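Local coordinates for protein CT_858 (Chlamydia trachomatis, PDB 3DOR) that is a secreted chlamydial protease that probably works as a serine-type endopeptidase, at residues F276-S281 against V293-P299; E403-V407 against F442-H448. One frame throughout, in Å; residues are numbered along the deposited sequence.

How the interactions relate
Interactions 1 and 2 stand about 22 Å apart between centres and about 10 Å at their nearest atoms, so they do not touch, and along the chain the first closes before the second opens. They illustrate two ways of joining chain segments. Interaction 1 is a β hairpin in the mixed sheet of the peptidase S41 region, joined by a ladder of backbone bonds, with strand 290-297 also flanked by the parallel strand 333-337. Interaction 2 brings together two segments made mostly of loop, mainly through one tyrosine, at the margin of a separate antiparallel sheet that includes strand 361-368.

Interaction 1: residues F276-S281 against V293-P299; sequences FRAYIS and VGFLRIP
Tyr-279 holds its ring carbon CG between the backbone N and the carbonyl carbon (chi1 63°), whereas Phe-295 turns its own CG opposite the backbone N (chi1 177°), and the two rings thereby meet on one face of a β hairpin. The hairpin pairs strands 278-284 and 290-297 in the mixed sheet of the peptidase S41 region. The ring planes lie 20° apart but are slid so far that they barely overlap: Phe-295 CB makes a CH-pi contact 3.7 Å from the centroid of the Tyr-279 ring, and the closest carbons, Tyr-279 CE2 and Phe-295 CD2, are a tight 3.2 Å apart. The Tyr-279 OH, poised over a face of the Phe-295 ring, is hydrogen-bonded to Ile-265 N, while the Arg-277 guanidinium lays a face over Phe-295 CE2 and donates to Leu-262 O.

Beneath the rings runs a regular antiparallel ladder. In the hydrogen-bonded pair Tyr-279 and Phe-295, N and O are joined in both directions, with Phe-295 N 2.8 Å from Tyr-279 O; Ser-281 and Val-293 form the next such pair. On the other face Ala-278 CB meets Leu-296 CD2 at 3.7 Å, next to Ile-323 of helix 316-330. Where the ladder gives out, Arg-297 O takes a bond from a water that also accepts from Arg-277 N, and the edge of the Phe-276 ring approaches the same oxygen, CD2 lying 3.7 Å from Arg-297 O.

Interaction 2: residues E403-V407 against F442-H448; sequences EGYTV and FEKIHPH
The hydroxyl of Tyr-405 accepts a nearly straight hydrogen bond from the backbone of His-446, with N 2.9 Å from OH and an angle of 169° at the hydrogen. The amide comes in at the edge of the tyrosine ring, close to its plane, and the His-446 imidazole turns an edge to the same oxygen, CD2 lying 3.6 Å from Tyr-405 OH. His-446 NE2 in turn is hydrogen-bonded to Tyr-414 OH. With CG opposite the backbone N (chi1 -163°), Tyr-405 extends its ring across to the segment 442-448.

Over one face of that ring comes the CE2 corner of Phe-442, 3.7 Å from Tyr-405 CE2. The two planes are inclined at 40°, so this is an oblique aromatic contact. Ile-445 adds a looser apolar touch, its CG1 standing 4.3 Å from Tyr-405 CE1.

Farther along, the Thr-406 and His-448 side chains cross at about a right angle. A water 3.2 Å from His-448 NE2 donates to Gly-404 O, while ND1 is held by Arg-450 N and Val-451 N, so both ring nitrogens have a polar partner.

Within the peptidase S41 region, Tyr-405 thus bridges two antiparallel sheets: strand 405-406 pairs with 401-402, and strand 444-445 with 361-368 of a five-stranded sheet. Helix 346-354 packs against Tyr-405 through Tyr-350, and helix 409-428 meets Phe-442 through Val-411.

Interaction 1: residues F276-S281 against V293-P299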
loop_
_atom_site.group_PDB
_atom_site.type_symbol
_atom_site.label_atom_id
_atom_site.label_comp_id
_atom_site.label_asym_id
_atom_site.label_seq_id
_atom_site.Cartn_x
_atom_site.Cartn_y
_atom_site.Cartn_z
ATOM N N PHE B 276 -5.343 -14.725 24.713
ATOM C CA PHE B 276 -4.471 -14.138 25.729
ATOM C C PHE B 276 -4.061 -15.097 26.837
ATOM O O PHE B 276 -4.835 -15.963 27.245
ATOM C CB PHE B 276 -5.154 -12.954 26.442
ATOM C CG PHE B 276 -5.439 -11.772 25.568
ATOM C CD1 PHE B 276 -6.634 -11.678 24.868
ATOM C CD2 PHE B 276 -4.526 -10.725 25.482
ATOM C CE1 PHE B 276 -6.924 -10.542 24.088
ATOM C CE2 PHE B 276 -4.802 -9.588 24.708
ATOM C CZ PHE B 276 -6.002 -9.496 24.011
ATOM N N ARG B 277 -2.847 -14.930 27.343
ATOM C CA ARG B 277 -2.427 -15.731 28.480
ATOM C C ARG B 277 -2.977 -14.924 29.664
ATOM O O ARG B 277 -2.607 -13.763 29.868
ATOM C CB ARG B 277 -0.900 -15.821 28.596
ATOM C CG ARG B 277 -0.471 -16.543 29.872
ATOM C CD ARG B 277 1.030 -16.769 29.984
ATOM N NE ARG B 277 1.342 -17.491 31.215
ATOM C CZ ARG B 277 2.551 -17.577 31.754
ATOM N NH1 ARG B 277 3.586 -16.987 31.176
ATOM N NH2 ARG B 277 2.723 -18.239 32.887
ATOM N N ALA B 278 -3.870 -15.526 30.435
ATOM C CA ALA B 278 -4.450 -14.829 31.563
ATOM C C ALA B 278 -4.933 -15.828 32.595
ATOM O O ALA B 278 -5.504 -16.869 32.247
ATOM C CB ALA B 278 -5.610 -13.957 31.088
ATOM N N TYR B 279 -4.705 -15.513 33.862
ATOM C CA TYR B 279 -5.124 -16.404 34.920
ATOM C C TYR B 279 -5.231 -15.670 36.237
ATOM O O TYR B 279 -4.953 -14.472 36.325
ATOM C CB TYR B 279 -4.135 -17.578 35.038
ATOM C CG TYR B 279 -2.722 -17.180 35.419
ATOM C CD1 TYR B 279 -2.365 -17.006 36.752
ATOM C CD2 TYR B 279 -1.749 -16.952 34.438
ATOM C CE1 TYR B 279 -1.079 -16.612 37.111
ATOM C CE2 TYR B 279 -0.455 -16.556 34.788
ATOM C CZ TYR B 279 -0.132 -16.387 36.126
ATOM O OH TYR B 279 1.129 -15.976 36.488
ATOM N N ILE B 280 -5.663 -16.397 37.255
ATOM C CA ILE B 280 -5.801 -15.856 38.592
ATOM C C ILE B 280 -5.062 -16.818 39.502
ATOM O O ILE B 280 -5.247 -18.026 39.384
ATOM C CB ILE B 280 -7.273 -15.804 39.039
ATOM C CG1 ILE B 280 -8.076 -14.883 38.120
ATOM C CG2 ILE B 280 -7.362 -15.304 40.463
ATOM C CD1 ILE B 280 -9.545 -14.753 38.527
ATOM N N SER B 281 -4.212 -16.287 40.377
ATOM C CA SER B 281 -3.460 -17.096 41.336
ATOM C C SER B 281 -3.589 -16.431 42.692
ATOM O O SER B 281 -4.136 -15.342 42.798
ATOM C CB SER B 281 -1.974 -17.163 40.973
ATOM O OG SER B 281 -1.769 -17.829 39.744
ATOM N N VAL B 293 -4.992 -12.636 42.897
ATOM C CA VAL B 293 -4.456 -11.662 41.959
ATOM C C VAL B 293 -4.519 -12.132 40.518
ATOM O O VAL B 293 -4.206 -13.278 40.209
ATOM C CB VAL B 293 -2.987 -11.318 42.319
ATOM C CG1 VAL B 293 -2.405 -10.333 41.305
ATOM C CG2 VAL B 293 -2.928 -10.729 43.738
ATOM N N GLY B 294 -4.931 -11.235 39.633
ATOM C CA GLY B 294 -4.994 -11.592 38.231
ATOM C C GLY B 294 -3.672 -11.337 37.538
ATOM O O GLY B 294 -2.892 -10.471 37.956
ATOM N N PHE B 295 -3.403 -12.124 36.500
ATOM C CA PHE B 295 -2.202 -11.979 35.690
ATOM C C PHE B 295 -2.659 -12.001 34.234
ATOM O O PHE B 295 -3.392 -12.899 33.805
ATOM C CB PHE B 295 -1.206 -13.114 35.913
ATOM C CG PHE B 295 0.027 -13.016 35.024
ATOM C CD1 PHE B 295 1.165 -12.334 35.451
ATOM C CD2 PHE B 295 0.024 -13.563 33.741
ATOM C CE1 PHE B 295 2.281 -12.198 34.618
ATOM C CE2 PHE B 295 1.134 -13.433 32.899
ATOM C CZ PHE B 295 2.264 -12.749 33.337
ATOM N N LEU B 296 -2.226 -11.002 33.482
ATOM C CA LEU B 296 -2.591 -10.878 32.082
ATOM C C LEU B 296 -1.375 -10.390 31.305
ATOM O O LEU B 296 -0.699 -9.471 31.740
ATOM C CB LEU B 296 -3.731 -9.863 31.941
ATOM C CG LEU B 296 -4.251 -9.456 30.555
ATOM C CD1 LEU B 296 -3.238 -8.585 29.848
ATOM C CD2 LEU B 296 -4.548 -10.692 29.732
ATOM N N ARG B 297 -1.079 -11.013 30.170
ATOM C CA ARG B 297 0.042 -10.548 29.354
ATOM C C ARG B 297 -0.524 -9.933 28.076
ATOM O O ARG B 297 -1.377 -10.543 27.423
ATOM C CB ARG B 297 0.993 -11.704 29.001
ATOM C CG ARG B 297 2.105 -11.303 28.017
ATOM C CD ARG B 297 3.161 -12.399 27.764
ATOM N NE ARG B 297 3.940 -12.058 26.575
ATOM C CZ ARG B 297 4.747 -11.000 26.486
ATOM N NH1 ARG B 297 4.914 -10.184 27.521
ATOM N NH2 ARG B 297 5.332 -10.710 25.337
ATOM N N ILE B 298 -0.106 -8.709 27.752
ATOM C CA ILE B 298 -0.539 -8.056 26.509
ATOM C C ILE B 298 0.728 -8.209 25.674
ATOM O O ILE B 298 1.722 -7.529 25.921
ATOM C CB ILE B 298 -0.875 -6.551 26.722
ATOM C CG1 ILE B 298 -2.058 -6.404 27.679
ATOM C CG2 ILE B 298 -1.219 -5.894 25.391
ATOM C CD1 ILE B 298 -2.442 -4.942 27.972
ATOM N N PRO B 299 0.710 -9.107 24.677
ATOM C CA PRO B 299 1.875 -9.362 23.827
ATOM C C PRO B 299 2.198 -8.381 22.703
ATOM O O PRO B 299 3.373 -8.170 22.372
ATOM C CB PRO B 299 1.602 -10.777 23.318
ATOM C CG PRO B 299 0.127 -10.731 23.062
ATOM C CD PRO B 299 -0.435 -9.943 24.255
HETATM O O HOH W 1 -1.042 -13.038 26.081
#

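Interaction 2: residues E403-V407 against F442-H448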
loop_
_atom_site.group_PDB
_atom_site.type_symbol
_atom_site.label_atom_id
_atom_site.label_comp_id
_atom_site.label_asym_id
_atom_site.label_seq_id
_atom_site.Cartn_x
_atom_site.Cartn_y
_atom_site.Cartn_z
ATOM N N GLU B 403 -11.567 -0.308 16.393
ATOM C CA GLU B 403 -10.597 -1.298 16.844
ATOM C C GLU B 403 -10.724 -1.547 18.341
ATOM O O GLU B 403 -9.730 -1.693 19.060
ATOM C CB GLU B 403 -9.175 -0.873 16.467
ATOM C CG GLU B 403 -8.968 -0.886 14.956
ATOM C CD GLU B 403 -7.532 -0.629 14.541
ATOM O OE1 GLU B 403 -6.636 -1.398 14.964
ATOM O OE2 GLU B 403 -7.305 0.336 13.781
ATOM N N GLY B 404 -11.974 -1.592 18.795
ATOM C CA GLY B 404 -12.260 -1.840 20.191
ATOM C C GLY B 404 -12.688 -0.607 20.955
ATOM O O GLY B 404 -13.446 -0.712 21.921
ATOM N N TYR B 405 -12.211 0.566 20.545
ATOM C CA TYR B 405 -12.571 1.782 21.266
ATOM C C TYR B 405 -14.004 2.209 20.975
ATOM O O TYR B 405 -14.382 2.421 19.822
ATOM C CB TYR B 405 -11.611 2.918 20.933
ATOM C CG TYR B 405 -11.676 4.047 21.934
ATOM C CD1 TYR B 405 -10.913 4.013 23.101
ATOM C CD2 TYR B 405 -12.502 5.148 21.719
ATOM C CE1 TYR B 405 -10.967 5.052 24.032
ATOM C CE2 TYR B 405 -12.567 6.199 22.647
ATOM C CZ TYR B 405 -11.797 6.141 23.799
ATOM O OH TYR B 405 -11.864 7.164 24.714
ATOM N N THR B 406 -14.790 2.344 22.038
ATOM C CA THR B 406 -16.198 2.705 21.922
ATOM C C THR B 406 -16.437 4.042 21.230
ATOM O O THR B 406 -15.864 5.059 21.625
ATOM C CB THR B 406 -16.865 2.737 23.313
ATOM O OG1 THR B 406 -16.653 1.481 23.980
ATOM C CG2 THR B 406 -18.368 2.994 23.169
ATOM N N VAL B 407 -17.283 4.039 20.200
ATOM C CA VAL B 407 -17.588 5.265 19.466
ATOM C C VAL B 407 -18.690 6.071 20.150
ATOM O O VAL B 407 -19.729 5.533 20.541
ATOM C CB VAL B 407 -17.977 4.974 17.994
ATOM C CG1 VAL B 407 -18.562 6.229 17.334
ATOM C CG2 VAL B 407 -16.733 4.521 17.222
ATOM N N PHE B 442 -8.112 12.550 20.177
ATOM C CA PHE B 442 -8.462 12.068 21.520
ATOM C C PHE B 442 -7.597 12.706 22.611
ATOM O O PHE B 442 -6.425 12.353 22.792
ATOM C CB PHE B 442 -8.312 10.542 21.613
ATOM C CG PHE B 442 -9.276 9.770 20.747
ATOM C CD1 PHE B 442 -9.930 10.382 19.683
ATOM C CD2 PHE B 442 -9.482 8.407 20.965
ATOM C CE1 PHE B 442 -10.775 9.653 18.843
ATOM C CE2 PHE B 442 -10.323 7.667 20.130
ATOM C CZ PHE B 442 -10.972 8.290 19.064
ATOM N N GLU B 443 -8.184 13.643 23.344
ATOM C CA GLU B 443 -7.478 14.321 24.416
ATOM C C GLU B 443 -7.290 13.372 25.581
ATOM O O GLU B 443 -6.305 13.443 26.322
ATOM C CB GLU B 443 -8.283 15.524 24.879
ATOM C CG GLU B 443 -8.478 16.538 23.783
ATOM C CD GLU B 443 -8.008 17.910 24.195
ATOM O OE1 GLU B 443 -8.643 18.496 25.100
ATOM O OE2 GLU B 443 -7.005 18.393 23.619
ATOM N N LYS B 444 -8.247 12.472 25.745
ATOM C CA LYS B 444 -8.159 11.533 26.840
ATOM C C LYS B 444 -8.923 10.270 26.546
ATOM O O LYS B 444 -9.788 10.232 25.670
ATOM C CB LYS B 444 -8.693 12.171 28.129
ATOM C CG LYS B 444 -10.117 12.688 28.022
ATOM C CD LYS B 444 -10.548 13.437 29.281
ATOM C CE LYS B 444 -9.737 14.702 29.493
ATOM N NZ LYS B 444 -10.283 15.547 30.600
ATOM N N ILE B 445 -8.557 9.224 27.267
ATOM C CA ILE B 445 -9.224 7.953 27.146
ATOM C C ILE B 445 -10.412 8.015 28.077
ATOM O O ILE B 445 -10.290 8.417 29.234
ATOM C CB ILE B 445 -8.299 6.797 27.556
ATOM C CG1 ILE B 445 -7.515 6.334 26.325
ATOM C CG2 ILE B 445 -9.114 5.661 28.148
ATOM C CD1 ILE B 445 -6.121 5.951 26.615
ATOM N N HIS B 446 -11.570 7.647 27.555
ATOM C CA HIS B 446 -12.786 7.635 28.345
ATOM C C HIS B 446 -13.059 6.189 28.683
ATOM O O HIS B 446 -12.868 5.310 27.852
ATOM C CB HIS B 446 -13.918 8.258 27.532
ATOM C CG HIS B 446 -13.661 9.690 27.195
ATOM N ND1 HIS B 446 -13.921 10.719 28.077
ATOM C CD2 HIS B 446 -13.064 10.260 26.120
ATOM C CE1 HIS B 446 -13.493 11.856 27.558
ATOM N NE2 HIS B 446 -12.968 11.604 26.372
ATOM N N PRO B 447 -13.492 5.918 29.921
ATOM C CA PRO B 447 -13.773 4.543 30.342
ATOM C C PRO B 447 -14.793 3.806 29.492
ATOM O O PRO B 447 -15.813 4.372 29.096
ATOM C CB PRO B 447 -14.208 4.700 31.802
ATOM C CG PRO B 447 -14.638 6.133 31.908
ATOM C CD PRO B 447 -13.697 6.875 31.022
ATOM N N HIS B 448 -14.487 2.546 29.197
ATOM C CA HIS B 448 -15.361 1.687 28.407
ATOM C C HIS B 448 -16.704 1.735 29.132
ATOM O O HIS B 448 -16.751 1.795 30.356
ATOM C CB HIS B 448 -14.792 0.264 28.388
ATOM C CG HIS B 448 -15.516 -0.680 27.480
ATOM N ND1 HIS B 448 -16.659 -1.351 27.860
ATOM C CD2 HIS B 448 -15.248 -1.084 26.214
ATOM C CE1 HIS B 448 -17.060 -2.130 26.869
ATOM N NE2 HIS B 448 -16.220 -1.986 25.860
HETATM O O HOH W 2 -15.140 -2.504 22.909
#